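Local atomic coordinates of phosphodiesterase (Candida albicans, PDB entry 6CPU), a protein that belongs to the phosphodiesterase branch of the HD-domain superfamily and holds a zinc and a magnesium ion within a largely helical fold. Residues Ser77-Leu82 with Glu192-Ile197; Ile291-Leu296 with Asp546-Leu551. All blocks are in the same frame, centred on the assembly; numbering follows the deposited sequence.

Interactions 1 and 2 lie in series along the chain, the first closing before the second opens. Their centres are about 43 Å apart, their nearest atoms about 21 Å, and each sits about 25 Å from the centre of the chain. Interaction 1 joins the loop leading into helix 84-94 to the end of helix 177-193, tying N-terminal parts of the chain together. Interaction 2 lies within the phosphodiesterase family region, where the ends of helices 276-292 and 525-547 meet. They share no helix. Each packs a helix exit, one through a carboxylate, the other, where two helices end, through leucines and a glutamine stem; both are structural packing, distinct from the zinc ligands His278, His349, Asp350 and Asp462.

Interaction 1 (Ser77-Leu82 with Glu192-Ile197); sequences SKLDNL and EEINFI
Glu193, the last residue of helix 177-193, brings its carboxylate to the start of segment Ser77-Leu82, at and just ahead of the first residue of the type I turn Leu79-Leu82; each oxygen takes a different donor. Ser77 OG gives a very short hydrogen bond of 2.5 Å to Glu193 OE1, a doubtful length. The backbone N of Leu79 bonds Glu193 OE2 at 2.7 Å, approaching on the syn side from 25° out of the carboxylate plane. An extended chain beyond CG (chi2 -167°) carries the acid group that far. Leu79 slides past it in the opposite direction, its CD1 4.0 Å from Glu193 CB and 4.4 Å from Ile194 CD1, so an apolar flank lies beside the polar grip. One shell out, Ser77 OG also accepts from the backbone N of Asp80 at 2.9 Å, nearly straight (173°), which makes an ST motif; the same hydroxyl thus serves both the loop and the carboxylate. Asp80 OD1 in turn bonds the backbone N of Lys26 in helix 25-34, whose residues Lys26, Ile29 and Cys30 touch Ile194. The Leu79 amide and the direction of the hydroxyl, one donor to each oxygen, would favour an ionised Glu193.

Interaction 2 (Ile291-Leu296 with Asp546-Leu551); sequences IRLGSL and DLLPQL
Gln550 and Leu293 meet where two helices of the phosphodiesterase domain come to an end. Helix 276-292 stops in a Schellman motif, in which Gly294, with positive phi (77°), sends its N back to Ile291 O at 2.8 Å. On the other segment, helix 525-547 gives way to the short 3-10 turn 549-551, which presents Gln550. Its side chain starts against the carbonyl of Arg292, with CB 3.2 Å from Arg292 O, and CG lies just as near that oxygen. At CG the chain bends (chi2 100°), turning the amide across Leu293: CD comes 4.0 Å from Leu293 CD2, OE1 is 3.7 Å from the same methyl, and NE2 lies 3.9 Å from Arg292 O, beside Leu293 CA. No hydrogen bond crosses between the segments; CB and CG pack on the carbonyl and the amide rests by the Leu293 methyl.

Leu293 fills the middle of the contact and crosses Leu548, Gln550 and Leu551 at about right angles. Its CD2 is set against the whole branched side chain of Leu548, while CG meets a methyl of Leu551. Leu293 and Leu551 both also touch Leu457 of helix 446-462, the helix that ends at the zinc ligand Asp462, so the patch joins three helical elements. Arg292 starts toward the 3-10 turn, but its guanidinium leads off to the backbone O of Glu304 and a cation-pi contact with Tyr553. Within the turn, Leu551 N bonds back to Leu548 O at 3.1 Å, and the side chains of both leucines touch Leu293; Leu551 CD2 stands 4.1 Å from Leu293 CG.

Interaction 1 (Ser77-Leu82 with Glu192-Ile197)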
ATOM      1  N   SER A  77     -11.358  -5.340  30.459  1.00 48.47           N
ATOM      2  CA  SER A  77     -10.592  -4.851  29.308  1.00 43.48           C
ATOM      3  C   SER A  77      -9.774  -3.588  29.567  1.00 39.25           C
ATOM      4  O   SER A  77     -10.312  -2.540  29.939  1.00 36.43           O
ATOM      5  CB  SER A  77     -11.524  -4.591  28.120  1.00 44.16           C
ATOM      6  OG  SER A  77     -10.878  -3.775  27.154  1.00 43.67           O
ATOM      7  N   LYS A  78      -8.474  -3.680  29.312  1.00 38.17           N
ATOM      8  CA  LYS A  78      -7.600  -2.513  29.386  1.00 37.46           C
ATOM      9  C   LYS A  78      -7.943  -1.471  28.311  1.00 35.02           C
ATOM     10  O   LYS A  78      -7.909  -0.271  28.575  1.00 33.60           O
ATOM     11  CB  LYS A  78      -6.137  -2.945  29.302  1.00 40.06           C
ATOM     12  CG  LYS A  78      -5.664  -3.601  30.591  1.00 43.56           C
ATOM     13  CD  LYS A  78      -4.261  -4.168  30.476  1.00 46.90           C
ATOM     14  CE  LYS A  78      -3.738  -4.575  31.845  1.00 48.61           C
ATOM     15  NZ  LYS A  78      -2.307  -4.979  31.804  1.00 51.63           N
ATOM     16  N   LEU A  79      -8.309  -1.922  27.113  1.00 33.88           N
ATOM     17  CA  LEU A  79      -8.712  -0.988  26.049  1.00 32.65           C
ATOM     18  C   LEU A  79      -9.927  -0.180  26.461  1.00 31.12           C
ATOM     19  O   LEU A  79      -9.951   1.047  26.338  1.00 31.71           O
ATOM     20  CB  LEU A  79      -9.041  -1.727  24.742  1.00 32.85           C
ATOM     21  CG  LEU A  79      -7.934  -1.971  23.724  1.00 33.77           C
ATOM     22  CD1 LEU A  79      -8.531  -2.718  22.540  1.00 33.53           C
ATOM     23  CD2 LEU A  79      -7.265  -0.675  23.286  1.00 33.18           C
ATOM     24  N   ASP A  80     -10.947  -0.882  26.946  1.00 31.21           N
ATOM     25  CA  ASP A  80     -12.206  -0.255  27.334  1.00 33.30           C
ATOM     26  C   ASP A  80     -12.028   0.713  28.515  1.00 34.17           C
ATOM     27  O   ASP A  80     -12.722   1.723  28.599  1.00 33.98           O
ATOM     28  CB  ASP A  80     -13.253  -1.329  27.666  1.00 34.43           C
ATOM     29  CG  ASP A  80     -13.637  -2.191  26.442  1.00 36.47           C
ATOM     30  OD1 ASP A  80     -13.370  -1.795  25.275  1.00 33.78           O
ATOM     31  OD2 ASP A  80     -14.220  -3.278  26.652  1.00 36.88           O
ATOM     32  N   ASN A  81     -11.067   0.414  29.388  1.00 35.30           N
ATOM     33  CA  ASN A  81     -10.810   1.219  30.583  1.00 37.46           C
ATOM     34  C   ASN A  81      -9.740   2.305  30.441  1.00 36.70           C
ATOM     35  O   ASN A  81      -9.356   2.920  31.444  1.00 36.19           O
ATOM     36  CB  ASN A  81     -10.463   0.282  31.748  1.00 38.73           C
ATOM     37  CG  ASN A  81     -11.653  -0.562  32.177  1.00 42.18           C
ATOM     38  OD1 ASN A  81     -12.743  -0.034  32.420  1.00 44.82           O
ATOM     39  ND2 ASN A  81     -11.458  -1.876  32.265  1.00 43.81           N
ATOM     40  N   LEU A  82      -9.265   2.565  29.213  1.00 33.55           N
ATOM     41  CA  LEU A  82      -8.272   3.618  28.989  1.00 31.83           C
ATOM     42  C   LEU A  82      -8.818   4.978  29.379  1.00 31.22           C
ATOM     43  O   LEU A  82      -9.978   5.263  29.128  1.00 31.94           O
ATOM     44  CB  LEU A  82      -7.864   3.701  27.510  1.00 30.22           C
ATOM     45  CG  LEU A  82      -6.998   2.584  26.940  1.00 29.86           C
ATOM     46  CD1 LEU A  82      -6.940   2.757  25.424  1.00 30.73           C
ATOM     47  CD2 LEU A  82      -5.594   2.553  27.540  1.00 29.90           C
ATOM     48  N   GLU A 192      -3.224  -7.664  22.066  1.00 29.24           N
ATOM     49  CA  GLU A 192      -3.620  -8.460  23.224  1.00 31.88           C
ATOM     50  C   GLU A 192      -5.125  -8.715  23.260  1.00 30.93           C
ATOM     51  O   GLU A 192      -5.563  -9.830  23.566  1.00 30.11           O
ATOM     52  CB  GLU A 192      -3.180  -7.735  24.497  1.00 35.53           C
ATOM     53  CG  GLU A 192      -3.058  -8.621  25.722  1.00 39.77           C
ATOM     54  CD  GLU A 192      -2.746  -7.827  26.980  1.00 42.95           C
ATOM     55  OE1 GLU A 192      -3.232  -8.222  28.057  1.00 47.62           O
ATOM     56  OE2 GLU A 192      -2.034  -6.804  26.892  1.00 44.10           O
ATOM     57  N   GLU A 193      -5.920  -7.698  22.925  1.00 28.93           N
ATOM     58  CA  GLU A 193      -7.384  -7.788  23.042  1.00 30.12           C
ATOM     59  C   GLU A 193      -8.168  -8.060  21.761  1.00 30.02           C
ATOM     60  O   GLU A 193      -9.283  -8.572  21.828  1.00 30.22           O
ATOM     61  CB  GLU A 193      -7.923  -6.525  23.690  1.00 33.26           C
ATOM     62  CG  GLU A 193      -7.397  -6.324  25.107  1.00 36.24           C
ATOM     63  CD  GLU A 193      -8.160  -5.258  25.865  1.00 38.69           C
ATOM     64  OE1 GLU A 193      -9.401  -5.171  25.729  1.00 43.27           O
ATOM     65  OE2 GLU A 193      -7.517  -4.498  26.608  1.00 45.69           O
ATOM     66  N   ILE A 194      -7.621  -7.709  20.601  1.00 27.81           N
ATOM     67  CA  ILE A 194      -8.352  -7.908  19.342  1.00 26.71           C
ATOM     68  C   ILE A 194      -7.853  -9.143  18.626  1.00 25.75           C
ATOM     69  O   ILE A 194      -6.650  -9.349  18.516  1.00 26.85           O
ATOM     70  CB  ILE A 194      -8.224  -6.683  18.417  1.00 26.36           C
ATOM     71  CG1 ILE A 194      -8.882  -5.483  19.095  1.00 26.58           C
ATOM     72  CG2 ILE A 194      -8.850  -6.970  17.049  1.00 25.78           C
ATOM     73  CD1 ILE A 194      -8.697  -4.168  18.384  1.00 26.43           C
ATOM     74  N   ASN A 195      -8.793  -9.961  18.150  1.00 26.54           N
ATOM     75  CA  ASN A 195      -8.489 -11.138  17.348  1.00 27.96           C
ATOM     76  C   ASN A 195      -8.623 -10.756  15.868  1.00 26.65           C
ATOM     77  O   ASN A 195      -9.706 -10.796  15.299  1.00 26.50           O
ATOM     78  CB  ASN A 195      -9.432 -12.294  17.711  1.00 30.79           C
ATOM     79  CG  ASN A 195      -8.882 -13.649  17.302  1.00 34.08           C
ATOM     80  OD1 ASN A 195      -7.677 -13.812  17.121  1.00 38.36           O
ATOM     81  ND2 ASN A 195      -9.762 -14.630  17.159  1.00 35.53           N
ATOM     82  N   PHE A 196      -7.512 -10.367  15.260  1.00 24.11           N
ATOM     83  CA  PHE A 196      -7.562  -9.742  13.935  1.00 24.78           C
ATOM     84  C   PHE A 196      -8.085 -10.643  12.812  1.00 24.97           C
ATOM     85  O   PHE A 196      -8.733 -10.149  11.875  1.00 24.77           O
ATOM     86  CB  PHE A 196      -6.214  -9.095  13.603  1.00 23.88           C
ATOM     87  CG  PHE A 196      -6.021  -7.769  14.278  1.00 23.28           C
ATOM     88  CD1 PHE A 196      -6.445  -6.598  13.664  1.00 23.59           C
ATOM     89  CD2 PHE A 196      -5.471  -7.687  15.550  1.00 23.61           C
ATOM     90  CE1 PHE A 196      -6.298  -5.376  14.284  1.00 23.12           C
ATOM     91  CE2 PHE A 196      -5.326  -6.464  16.177  1.00 22.77           C
ATOM     92  CZ  PHE A 196      -5.727  -5.309  15.543  1.00 23.82           C
ATOM     93  N   ILE A 197      -7.872 -11.955  12.926  1.00 24.05           N
ATOM     94  CA  ILE A 197      -8.395 -12.892  11.932  1.00 26.22           C
ATOM     95  C   ILE A 197      -9.919 -12.822  11.825  1.00 25.72           C
ATOM     96  O   ILE A 197     -10.476 -13.041  10.742  1.00 23.86           O
ATOM     97  CB  ILE A 197      -7.942 -14.354  12.219  1.00 27.75           C
ATOM     98  CG1 ILE A 197      -8.178 -15.262  11.001  1.00 29.32           C
ATOM     99  CG2 ILE A 197      -8.655 -14.912  13.446  1.00 27.74           C
ATOM    100  CD1 ILE A 197      -7.101 -15.185   9.944  1.00 29.92           C
TER

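Interaction 2 (Ile291-Leu296 with Asp546-Leu551)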
ATOM      1  N   ILE A 291      12.208 -16.045  -4.622  1.00 36.43           N
ATOM      2  CA  ILE A 291      12.165 -17.509  -4.676  1.00 38.28           C
ATOM      3  C   ILE A 291      13.010 -18.004  -5.846  1.00 40.08           C
ATOM      4  O   ILE A 291      13.910 -18.821  -5.668  1.00 39.54           O
ATOM      5  CB  ILE A 291      10.731 -18.051  -4.780  1.00 37.82           C
ATOM      6  CG1 ILE A 291      10.010 -17.857  -3.440  1.00 37.24           C
ATOM      7  CG2 ILE A 291      10.736 -19.534  -5.156  1.00 37.53           C
ATOM      8  CD1 ILE A 291       8.513 -17.807  -3.578  1.00 38.14           C
ATOM      9  N   ARG A 292      12.736 -17.475  -7.033  1.00 41.27           N
ATOM     10  CA  ARG A 292      13.443 -17.898  -8.236  1.00 45.14           C
ATOM     11  C   ARG A 292      14.944 -17.569  -8.207  1.00 44.93           C
ATOM     12  O   ARG A 292      15.721 -18.174  -8.944  1.00 47.84           O
ATOM     13  CB  ARG A 292      12.761 -17.320  -9.474  1.00 47.37           C
ATOM     14  CG  ARG A 292      11.361 -17.876  -9.684  1.00 51.16           C
ATOM     15  CD  ARG A 292      10.833 -17.540 -11.062  1.00 54.19           C
ATOM     16  NE  ARG A 292       9.404 -17.821 -11.213  1.00 58.16           N
ATOM     17  CZ  ARG A 292       8.877 -19.022 -11.450  1.00 58.86           C
ATOM     18  NH1 ARG A 292       9.644 -20.102 -11.554  1.00 59.88           N
ATOM     19  NH2 ARG A 292       7.559 -19.143 -11.575  1.00 61.12           N
ATOM     20  N   LEU A 293      15.344 -16.634  -7.344  1.00 42.01           N
ATOM     21  CA  LEU A 293      16.758 -16.326  -7.090  1.00 40.12           C
ATOM     22  C   LEU A 293      17.371 -17.198  -5.998  1.00 39.13           C
ATOM     23  O   LEU A 293      18.560 -17.076  -5.704  1.00 38.66           O
ATOM     24  CB  LEU A 293      16.908 -14.850  -6.682  1.00 41.13           C
ATOM     25  CG  LEU A 293      16.751 -13.844  -7.820  1.00 41.82           C
ATOM     26  CD1 LEU A 293      16.443 -12.447  -7.283  1.00 41.85           C
ATOM     27  CD2 LEU A 293      18.009 -13.828  -8.680  1.00 41.71           C
ATOM     28  N   GLY A 294      16.566 -18.048  -5.371  1.00 37.50           N
ATOM     29  CA  GLY A 294      17.050 -18.905  -4.302  1.00 37.42           C
ATOM     30  C   GLY A 294      17.250 -18.208  -2.975  1.00 38.37           C
ATOM     31  O   GLY A 294      17.864 -18.774  -2.075  1.00 39.09           O
ATOM     32  N   SER A 295      16.731 -16.982  -2.837  1.00 38.49           N
ATOM     33  CA  SER A 295      16.791 -16.266  -1.563  1.00 37.63           C
ATOM     34  C   SER A 295      15.703 -16.739  -0.607  1.00 35.73           C
ATOM     35  O   SER A 295      15.808 -16.542   0.600  1.00 34.71           O
ATOM     36  CB  SER A 295      16.673 -14.756  -1.769  1.00 38.64           C
ATOM     37  OG  SER A 295      17.931 -14.196  -2.086  1.00 40.74           O
ATOM     38  N   LEU A 296      14.660 -17.350  -1.160  1.00 34.88           N
ATOM     39  CA  LEU A 296      13.658 -18.060  -0.376  1.00 34.49           C
ATOM     40  C   LEU A 296      13.439 -19.424  -1.009  1.00 34.12           C
ATOM     41  O   LEU A 296      13.425 -19.525  -2.233  1.00 35.26           O
ATOM     42  CB  LEU A 296      12.325 -17.328  -0.421  1.00 33.11           C
ATOM     43  CG  LEU A 296      12.211 -15.961   0.245  1.00 32.49           C
ATOM     44  CD1 LEU A 296      11.001 -15.244  -0.331  1.00 31.60           C
ATOM     45  CD2 LEU A 296      12.113 -16.088   1.751  1.00 32.18           C
ATOM     46  N   ASP A 546      20.004 -10.087 -17.534  0.50 49.15           N
ATOM     47  CA  ASP A 546      21.407 -10.314 -17.888  0.50 50.05           C
ATOM     48  C   ASP A 546      22.255 -10.547 -16.637  0.50 48.76           C
ATOM     49  O   ASP A 546      23.123 -11.412 -16.631  0.50 46.85           O
ATOM     50  CB  ASP A 546      21.993  -9.132 -18.670  1.00 54.47           C
ATOM     51  CG  ASP A 546      21.445  -9.019 -20.089  1.00 57.57           C
ATOM     52  OD1 ASP A 546      20.660  -9.893 -20.515  1.00 63.57           O
ATOM     53  OD2 ASP A 546      21.797  -8.042 -20.785  1.00 60.99           O
ATOM     54  N   LEU A 547      22.007  -9.767 -15.587  1.00 47.65           N
ATOM     55  CA  LEU A 547      22.729  -9.923 -14.320  1.00 48.77           C
ATOM     56  C   LEU A 547      22.219 -11.106 -13.505  1.00 48.58           C
ATOM     57  O   LEU A 547      23.000 -11.775 -12.832  1.00 50.76           O
ATOM     58  CB  LEU A 547      22.620  -8.651 -13.466  1.00 50.17           C
ATOM     59  CG  LEU A 547      23.260  -8.700 -12.066  1.00 51.67           C
ATOM     60  CD1 LEU A 547      24.776  -8.704 -12.153  1.00 52.32           C
ATOM     61  CD2 LEU A 547      22.791  -7.540 -11.204  1.00 53.78           C
ATOM     62  N   LEU A 548      20.908 -11.327 -13.535  1.00 48.88           N
ATOM     63  CA  LEU A 548      20.267 -12.362 -12.730  1.00 48.69           C
ATOM     64  C   LEU A 548      19.453 -13.285 -13.642  1.00 48.45           C
ATOM     65  O   LEU A 548      18.236 -13.110 -13.786  1.00 45.99           O
ATOM     66  CB  LEU A 548      19.365 -11.722 -11.669  1.00 48.35           C
ATOM     67  CG  LEU A 548      20.033 -10.794 -10.649  1.00 47.76           C
ATOM     68  CD1 LEU A 548      18.958 -10.098  -9.819  1.00 48.30           C
ATOM     69  CD2 LEU A 548      21.008 -11.538  -9.747  1.00 46.77           C
ATOM     70  N   PRO A 549      20.125 -14.275 -14.262  1.00 48.77           N
ATOM     71  CA  PRO A 549      19.540 -15.171 -15.275  1.00 48.71           C
ATOM     72  C   PRO A 549      18.152 -15.716 -14.939  1.00 45.06           C
ATOM     73  O   PRO A 549      17.333 -15.899 -15.837  1.00 43.82           O
ATOM     74  CB  PRO A 549      20.539 -16.338 -15.332  1.00 49.36           C
ATOM     75  CG  PRO A 549      21.832 -15.767 -14.891  1.00 50.29           C
ATOM     76  CD  PRO A 549      21.532 -14.615 -13.974  1.00 50.51           C
ATOM     77  N   GLN A 550      17.893 -15.972 -13.658  1.00 44.72           N
ATOM     78  CA  GLN A 550      16.642 -16.622 -13.239  1.00 42.94           C
ATOM     79  C   GLN A 550      15.372 -15.809 -13.524  1.00 41.96           C
ATOM     80  O   GLN A 550      14.273 -16.365 -13.522  1.00 38.21           O
ATOM     81  CB  GLN A 550      16.686 -16.984 -11.757  1.00 44.10           C
ATOM     82  CG  GLN A 550      17.828 -17.906 -11.350  1.00 44.46           C
ATOM     83  CD  GLN A 550      18.986 -17.170 -10.710  1.00 45.19           C
ATOM     84  OE1 GLN A 550      19.436 -16.140 -11.213  1.00 47.19           O
ATOM     85  NE2 GLN A 550      19.487 -17.704  -9.602  1.00 46.00           N
ATOM     86  N   LEU A 551      15.515 -14.508 -13.778  1.00 40.60           N
ATOM     87  CA  LEU A 551      14.357 -13.652 -14.051  1.00 41.47           C
ATOM     88  C   LEU A 551      14.074 -13.465 -15.541  1.00 40.53           C
ATOM     89  O   LEU A 551      13.224 -12.650 -15.914  1.00 38.10           O
ATOM     90  CB  LEU A 551      14.533 -12.289 -13.356  1.00 40.83           C
ATOM     91  CG  LEU A 551      15.068 -12.340 -11.915  1.00 40.73           C
ATOM     92  CD1 LEU A 551      15.108 -10.942 -11.313  1.00 41.60           C
ATOM     93  CD2 LEU A 551      14.248 -13.273 -11.032  1.00 41.19           C
TER